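Acetyltransferase (Escherichia coli, PDB 7BYY) acetylates aminoacyl-tRNAs with acetyl-CoA, probably glycyl-tRNA among them, as the GNAT-family toxin of a toxin-antitoxin system. Local coordinates at residues I22-P25 and G26-Q29; I128-A132 and L133-G137. The protein carries 1 engineered substitution. All blocks are in the same frame, centred on the assembly; numbering follows the deposited sequence.

Interaction 1. Residues I22-P25 and G26-Q29; sequences ITYP and GQKQ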
ATOM      1  N   ILE A  22       6.805   8.733  21.310  1.00 42.49           N
ATOM      2  CA  ILE A  22       7.226   7.837  22.378  1.00 40.10           C
ATOM      3  C   ILE A  22       8.698   7.502  22.178  1.00 36.00           C
ATOM      4  O   ILE A  22       9.152   7.311  21.045  1.00 34.98           O
ATOM      5  CB  ILE A  22       6.359   6.558  22.404  1.00 43.48           C
ATOM      6  CG1 ILE A  22       4.930   6.898  22.836  1.00 45.49           C
ATOM      7  CG2 ILE A  22       6.966   5.491  23.314  1.00 43.58           C
ATOM      8  CD1 ILE A  22       4.774   7.108  24.328  1.00 47.46           C
ATOM      9  N   THR A  23       9.447   7.458  23.280  1.00 37.29           N
ATOM     10  CA  THR A  23      10.853   7.060  23.271  1.00 37.49           C
ATOM     11  C   THR A  23      11.040   5.953  24.297  1.00 41.70           C
ATOM     12  O   THR A  23      10.958   6.202  25.504  1.00 39.18           O
ATOM     13  CB  THR A  23      11.772   8.241  23.581  1.00 42.08           C
ATOM     14  OG1 THR A  23      11.382   9.375  22.797  1.00 43.39           O
ATOM     15  CG2 THR A  23      13.215   7.885  23.264  1.00 39.30           C
ATOM     16  N   TYR A  24      11.297   4.737  23.821  1.00 41.21           N
ATOM     17  CA  TYR A  24      11.484   3.595  24.700  1.00 41.11           C
ATOM     18  C   TYR A  24      12.908   3.556  25.247  1.00 38.07           C
ATOM     19  O   TYR A  24      13.831   4.116  24.647  1.00 38.12           O
ATOM     20  CB  TYR A  24      11.178   2.301  23.950  1.00 38.96           C
ATOM     21  CG  TYR A  24       9.742   2.184  23.498  1.00 39.81           C
ATOM     22  CD1 TYR A  24       8.760   1.713  24.359  1.00 39.39           C
ATOM     23  CD2 TYR A  24       9.368   2.547  22.208  1.00 41.65           C
ATOM     24  CE1 TYR A  24       7.440   1.606  23.950  1.00 40.09           C
ATOM     25  CE2 TYR A  24       8.050   2.440  21.787  1.00 41.43           C
ATOM     26  CZ  TYR A  24       7.091   1.969  22.665  1.00 41.04           C
ATOM     27  OH  TYR A  24       5.780   1.863  22.256  1.00 40.99           O
ATOM     28  N   PRO A  25      13.112   2.912  26.399  1.00 39.42           N
ATOM     29  CA  PRO A  25      14.482   2.670  26.869  1.00 40.93           C
ATOM     30  C   PRO A  25      15.277   1.885  25.837  1.00 42.00           C
ATOM     31  O   PRO A  25      14.787   0.915  25.253  1.00 40.29           O
ATOM     32  CB  PRO A  25      14.279   1.860  28.155  1.00 40.81           C
ATOM     33  CG  PRO A  25      12.915   2.207  28.614  1.00 40.97           C
ATOM     34  CD  PRO A  25      12.104   2.463  27.374  1.00 39.32           C
ATOM     35  N   GLY A  26      16.514   2.322  25.610  1.00 43.59           N
ATOM     36  CA  GLY A  26      17.372   1.719  24.615  1.00 42.80           C
ATOM     37  C   GLY A  26      17.194   2.248  23.209  1.00 43.76           C
ATOM     38  O   GLY A  26      18.021   1.943  22.344  1.00 47.19           O
ATOM     39  N   GLN A  27      16.151   3.040  22.950  1.00 42.93           N
ATOM     40  CA  GLN A  27      15.922   3.548  21.602  1.00 41.13           C
ATOM     41  C   GLN A  27      16.993   4.557  21.193  1.00 43.70           C
ATOM     42  O   GLN A  27      17.394   4.601  20.024  1.00 40.40           O
ATOM     43  CB  GLN A  27      14.530   4.173  21.517  1.00 40.55           C
ATOM     44  CG  GLN A  27      14.204   4.796  20.175  1.00 40.16           C
ATOM     45  CD  GLN A  27      12.758   5.241  20.079  1.00 40.34           C
ATOM     46  OE1 GLN A  27      11.915   4.838  20.883  1.00 39.94           O
ATOM     47  NE2 GLN A  27      12.460   6.072  19.083  1.00 39.48           N
ATOM     48  N   LYS A  28      17.474   5.368  22.141  1.00 49.70           N
ATOM     49  CA  LYS A  28      18.460   6.398  21.821  1.00 52.14           C
ATOM     50  C   LYS A  28      19.822   5.820  21.463  1.00 55.37           C
ATOM     51  O   LYS A  28      20.654   6.539  20.898  1.00 53.95           O
ATOM     52  CB  LYS A  28      18.612   7.370  22.991  1.00 51.73           C
ATOM     53  CG  LYS A  28      17.568   8.467  23.026  1.00 50.71           C
ATOM     54  CD  LYS A  28      17.645   9.263  24.320  1.00 52.94           C
ATOM     55  CE  LYS A  28      19.018   9.890  24.510  1.00 54.76           C
ATOM     56  NZ  LYS A  28      19.109  10.642  25.794  1.00 54.72           N
ATOM     57  N   GLN A  29      20.090   4.563  21.816  1.00 62.70           N
ATOM     58  CA  GLN A  29      21.324   3.904  21.401  1.00 66.34           C
ATOM     59  C   GLN A  29      21.055   2.682  20.529  1.00 65.36           C
ATOM     60  O   GLN A  29      21.479   2.660  19.371  1.00 66.13           O
ATOM     61  CB  GLN A  29      22.154   3.556  22.644  1.00 70.12           C
ATOM     62  CG  GLN A  29      22.086   4.652  23.711  1.00 75.30           C
ATOM     63  CD  GLN A  29      23.331   4.727  24.570  1.00 82.55           C
ATOM     64  OE1 GLN A  29      24.024   5.748  24.590  1.00 86.26           O
ATOM     65  NE2 GLN A  29      23.620   3.649  25.292  1.00 84.55           N
TER
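Gln-27 OE1 turns back over the start of its own turn and accepts a hydrogen bond from the backbone N of Tyr-24 at 3.0 Å. The N-H points almost straight at the oxygen, at 161°, while the donor approaches from out of the carbonyl plane, tilted 31° from it. The reach comes from an extended side chain: CG lies anti to the backbone N and the next torsion continues the line. Gln-27 OE1 also sits 3.4 Å from Thr-23 CA. At the edge of the Tyr-24 ring, near its plane, Gln-27 OE1 is 3.7 Å from Tyr-24 CD2. Ring and amide planes are moderately inclined to each other. At the other branch of the amide, NE2 is hydrogen-bonded to Tyr-18 OH, which also bonds Ile-22 O; both branches are thus engaged, which should fix the amide rotation of this buried side chain.

The main chain supplies the return bond, from Gln-27 N to Tyr-24 O at 3.1 Å. Between them Pro-25 and Gly-26 occupy the two corner positions, and the positive phi of Gly-26 (85°) suits a residue without a side chain. Over one face of the Tyr-24 ring, offset toward the rim, lies Ile-22 CG2. Thr-23 CG2 approaches Gln-27 OE1 at 4.1 Å, whereas its OG1 is bonded to Lys-46 of helix 35-50, the helix that Gln-27 also touches through Val-41 and Leu-45. Two bonds between Tyr-24 and Gln-27, one backbone and one side-chain, therefore brace a type II beta turn with proline and glycine at its corners.

Interaction 2. Residues I128-A132 and L133-G137; sequences IIHQA and LPIKG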
ATOM      1  N   ILE A 128      -3.216  -7.244   7.090  1.00 33.84           N
ATOM      2  CA  ILE A 128      -4.121  -6.106   7.221  1.00 32.70           C
ATOM      3  C   ILE A 128      -4.010  -5.206   5.997  1.00 33.84           C
ATOM      4  O   ILE A 128      -5.016  -4.786   5.413  1.00 34.70           O
ATOM      5  CB  ILE A 128      -3.826  -5.329   8.517  1.00 30.34           C
ATOM      6  CG1 ILE A 128      -4.035  -6.222   9.744  1.00 31.79           C
ATOM      7  CG2 ILE A 128      -4.675  -4.059   8.586  1.00 25.37           C
ATOM      8  CD1 ILE A 128      -5.393  -6.076  10.396  1.00 34.70           C
ATOM      9  N   ILE A 129      -2.777  -4.901   5.590  1.00 33.68           N
ATOM     10  CA  ILE A 129      -2.571  -4.034   4.434  1.00 33.27           C
ATOM     11  C   ILE A 129      -3.186  -4.654   3.188  1.00 35.68           C
ATOM     12  O   ILE A 129      -3.794  -3.958   2.363  1.00 33.01           O
ATOM     13  CB  ILE A 129      -1.069  -3.752   4.251  1.00 25.40           C
ATOM     14  CG1 ILE A 129      -0.543  -2.954   5.448  1.00 23.51           C
ATOM     15  CG2 ILE A 129      -0.815  -3.036   2.935  1.00 23.87           C
ATOM     16  CD1 ILE A 129       0.958  -2.792   5.475  1.00 23.67           C
ATOM     17  N   HIS A 130      -3.066  -5.976   3.049  1.00 37.30           N
ATOM     18  CA  HIS A 130      -3.525  -6.651   1.841  1.00 36.34           C
ATOM     19  C   HIS A 130      -5.039  -6.576   1.686  1.00 38.18           C
ATOM     20  O   HIS A 130      -5.542  -6.532   0.557  1.00 39.67           O
ATOM     21  CB  HIS A 130      -3.064  -8.107   1.860  1.00 34.29           C
ATOM     22  CG  HIS A 130      -3.372  -8.856   0.602  1.00 30.39           C
ATOM     23  ND1 HIS A 130      -2.966  -8.422  -0.642  1.00 30.04           N
ATOM     24  CD2 HIS A 130      -4.043 -10.014   0.396  1.00 29.12           C
ATOM     25  CE1 HIS A 130      -3.374  -9.282  -1.559  1.00 30.93           C
ATOM     26  NE2 HIS A 130      -4.029 -10.256  -0.955  1.00 30.82           N
ATOM     27  N   GLN A 131      -5.776  -6.553   2.796  1.00 37.66           N
ATOM     28  CA  GLN A 131      -7.230  -6.525   2.711  1.00 35.93           C
ATOM     29  C   GLN A 131      -7.755  -5.150   2.318  1.00 35.50           C
ATOM     30  O   GLN A 131      -8.814  -5.053   1.690  1.00 38.29           O
ATOM     31  CB  GLN A 131      -7.836  -6.980   4.037  1.00 39.37           C
ATOM     32  CG  GLN A 131      -7.880  -8.496   4.184  1.00 46.74           C
ATOM     33  CD  GLN A 131      -7.680  -8.963   5.615  1.00 53.15           C
ATOM     34  OE1 GLN A 131      -7.381 -10.132   5.862  1.00 56.42           O
ATOM     35  NE2 GLN A 131      -7.848  -8.051   6.567  1.00 55.45           N
ATOM     36  N   ALA A 132      -7.031  -4.084   2.658  1.00 34.15           N
ATOM     37  CA  ALA A 132      -7.416  -2.746   2.227  1.00 32.32           C
ATOM     38  C   ALA A 132      -6.856  -2.409   0.851  1.00 34.63           C
ATOM     39  O   ALA A 132      -7.532  -1.755   0.048  1.00 31.71           O
ATOM     40  CB  ALA A 132      -6.949  -1.704   3.246  1.00 30.01           C
ATOM     41  N   LEU A 133      -5.633  -2.852   0.566  1.00 38.56           N
ATOM     42  CA  LEU A 133      -4.974  -2.591  -0.705  1.00 41.10           C
ATOM     43  C   LEU A 133      -4.234  -3.844  -1.154  1.00 45.18           C
ATOM     44  O   LEU A 133      -3.285  -4.279  -0.487  1.00 48.36           O
ATOM     45  CB  LEU A 133      -4.012  -1.407  -0.581  1.00 38.91           C
ATOM     46  CG  LEU A 133      -3.327  -0.934  -1.864  1.00 38.34           C
ATOM     47  CD1 LEU A 133      -4.353  -0.532  -2.915  1.00 36.72           C
ATOM     48  CD2 LEU A 133      -2.391   0.222  -1.555  1.00 39.50           C
ATOM     49  N   PRO A 134      -4.632  -4.448  -2.272  1.00 46.15           N
ATOM     50  CA  PRO A 134      -3.990  -5.696  -2.703  1.00 43.14           C
ATOM     51  C   PRO A 134      -2.537  -5.472  -3.082  1.00 40.84           C
ATOM     52  O   PRO A 134      -2.192  -4.496  -3.753  1.00 39.49           O
ATOM     53  CB  PRO A 134      -4.822  -6.127  -3.920  1.00 44.06           C
ATOM     54  CG  PRO A 134      -6.093  -5.329  -3.832  1.00 46.82           C
ATOM     55  CD  PRO A 134      -5.705  -4.037  -3.187  1.00 46.86           C
ATOM     56  N   ILE A 135      -1.683  -6.388  -2.634  1.00 40.65           N
ATOM     57  CA  ILE A 135      -0.269  -6.377  -2.976  1.00 42.10           C
ATOM     58  C   ILE A 135       0.136  -7.791  -3.365  1.00 42.79           C
ATOM     59  O   ILE A 135      -0.518  -8.771  -3.007  1.00 43.95           O
ATOM     60  CB  ILE A 135       0.610  -5.832  -1.826  1.00 42.62           C
ATOM     61  CG1 ILE A 135       0.394  -6.615  -0.525  1.00 43.25           C
ATOM     62  CG2 ILE A 135       0.312  -4.363  -1.589  1.00 42.34           C
ATOM     63  CD1 ILE A 135       1.225  -7.874  -0.397  1.00 47.89           C
ATOM     64  N   LYS A 136       1.219  -7.888  -4.134  1.00 43.67           N
ATOM     65  CA  LYS A 136       1.683  -9.185  -4.608  1.00 46.81           C
ATOM     66  C   LYS A 136       2.586  -9.896  -3.612  1.00 50.19           C
ATOM     67  O   LYS A 136       2.687 -11.127  -3.656  1.00 49.92           O
ATOM     68  CB  LYS A 136       2.415  -9.028  -5.944  1.00 44.34           C
ATOM     69  CG  LYS A 136       1.495  -8.684  -7.102  1.00 41.51           C
ATOM     70  CD  LYS A 136       0.434  -9.752  -7.282  1.00 40.53           C
ATOM     71  CE  LYS A 136      -0.509  -9.412  -8.419  1.00 41.00           C
ATOM     72  NZ  LYS A 136      -1.337 -10.592  -8.788  1.00 45.49           N
ATOM     73  N   GLY A 137       3.232  -9.160  -2.716  1.00 54.25           N
ATOM     74  CA  GLY A 137       4.105  -9.782  -1.738  1.00 54.41           C
ATOM     75  C   GLY A 137       4.924  -8.736  -1.009  1.00 52.00           C
ATOM     76  O   GLY A 137       4.531  -7.573  -0.918  1.00 50.91           O
TER
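Ile-129 O accepts a hydrogen bond from the backbone N of Leu-133 at 2.8 Å, a nearly straight, last i-to-i+4 bond of helix 114-132. Leu-133 is the first residue to abandon helical backbone angles, so the helix is held by this bond just where the chain departs. The side chain of Ile-129 leads away from the turn and packs on Val-98 of strand 94-105, and on Leu-133 of the second subunit.

His-130 carries the main side-chain contact. Its CG stands anti to the backbone N (chi1 -174°), which brings the ring out beside the departing chain, and ND1 accepts a hydrogen bond from the backbone N of Ile-135 at 3.1 Å. The evidence for a well-directed bond is twofold: the N-H...N angle is 171°, and the donor lies only 3° out of the ring plane. Since ND1 is the acceptor, it should carry no proton here. Pro-134 CB lies 4.2 Å from His-130 CE1 and Ile-135 CG1 3.8 Å from His-130 ND1, on different sides of the ring plane. At the backbone of the same residue, His-130 CA makes a CA-H...O contact with Leu-133 O at 3.3 Å. Ile-174 of helix 174-187 touches both the histidine and Ile-135.

Ala-132 completes the helix. Its carbonyl O is hydrogen-bonded to His-125 of the second subunit, while its side chain packs on Ile-129 of that subunit; Leu-133 and Pro-134 lie against Ala-75 and Ala-55 there. The C-terminal end of helix 114-132 thus meets the dimer interface and, through the bond from Ile-135 N to His-130 ND1, steadies the helix-to-strand half of the beta-alpha-beta crossover from strand 94-105 through helix 114-132 to the parallel strand 137-142 of the GNAT fold.

Interaction 1 precedes interaction 2 along the chain, and the two lie on opposite sides of the chain's centre, 31 Å apart between centres and about 18 Å between nearest atoms, without touching. The 22-29 turn belongs to the loop from strand 13-17 to helix 35-50, whereas 128-137 joins helix 114-132 to strand 137-142. Both connections follow or feed strands of one mixed sheet: 13-17 is an outermost strand, while 137-142 pairs with 94-105 and 168-173 farther in. Their surroundings differ accordingly. No other chain of the assembly touches the turn, but the second subunit packs on the helix end, so only interaction 2 contributes to dimer contacts.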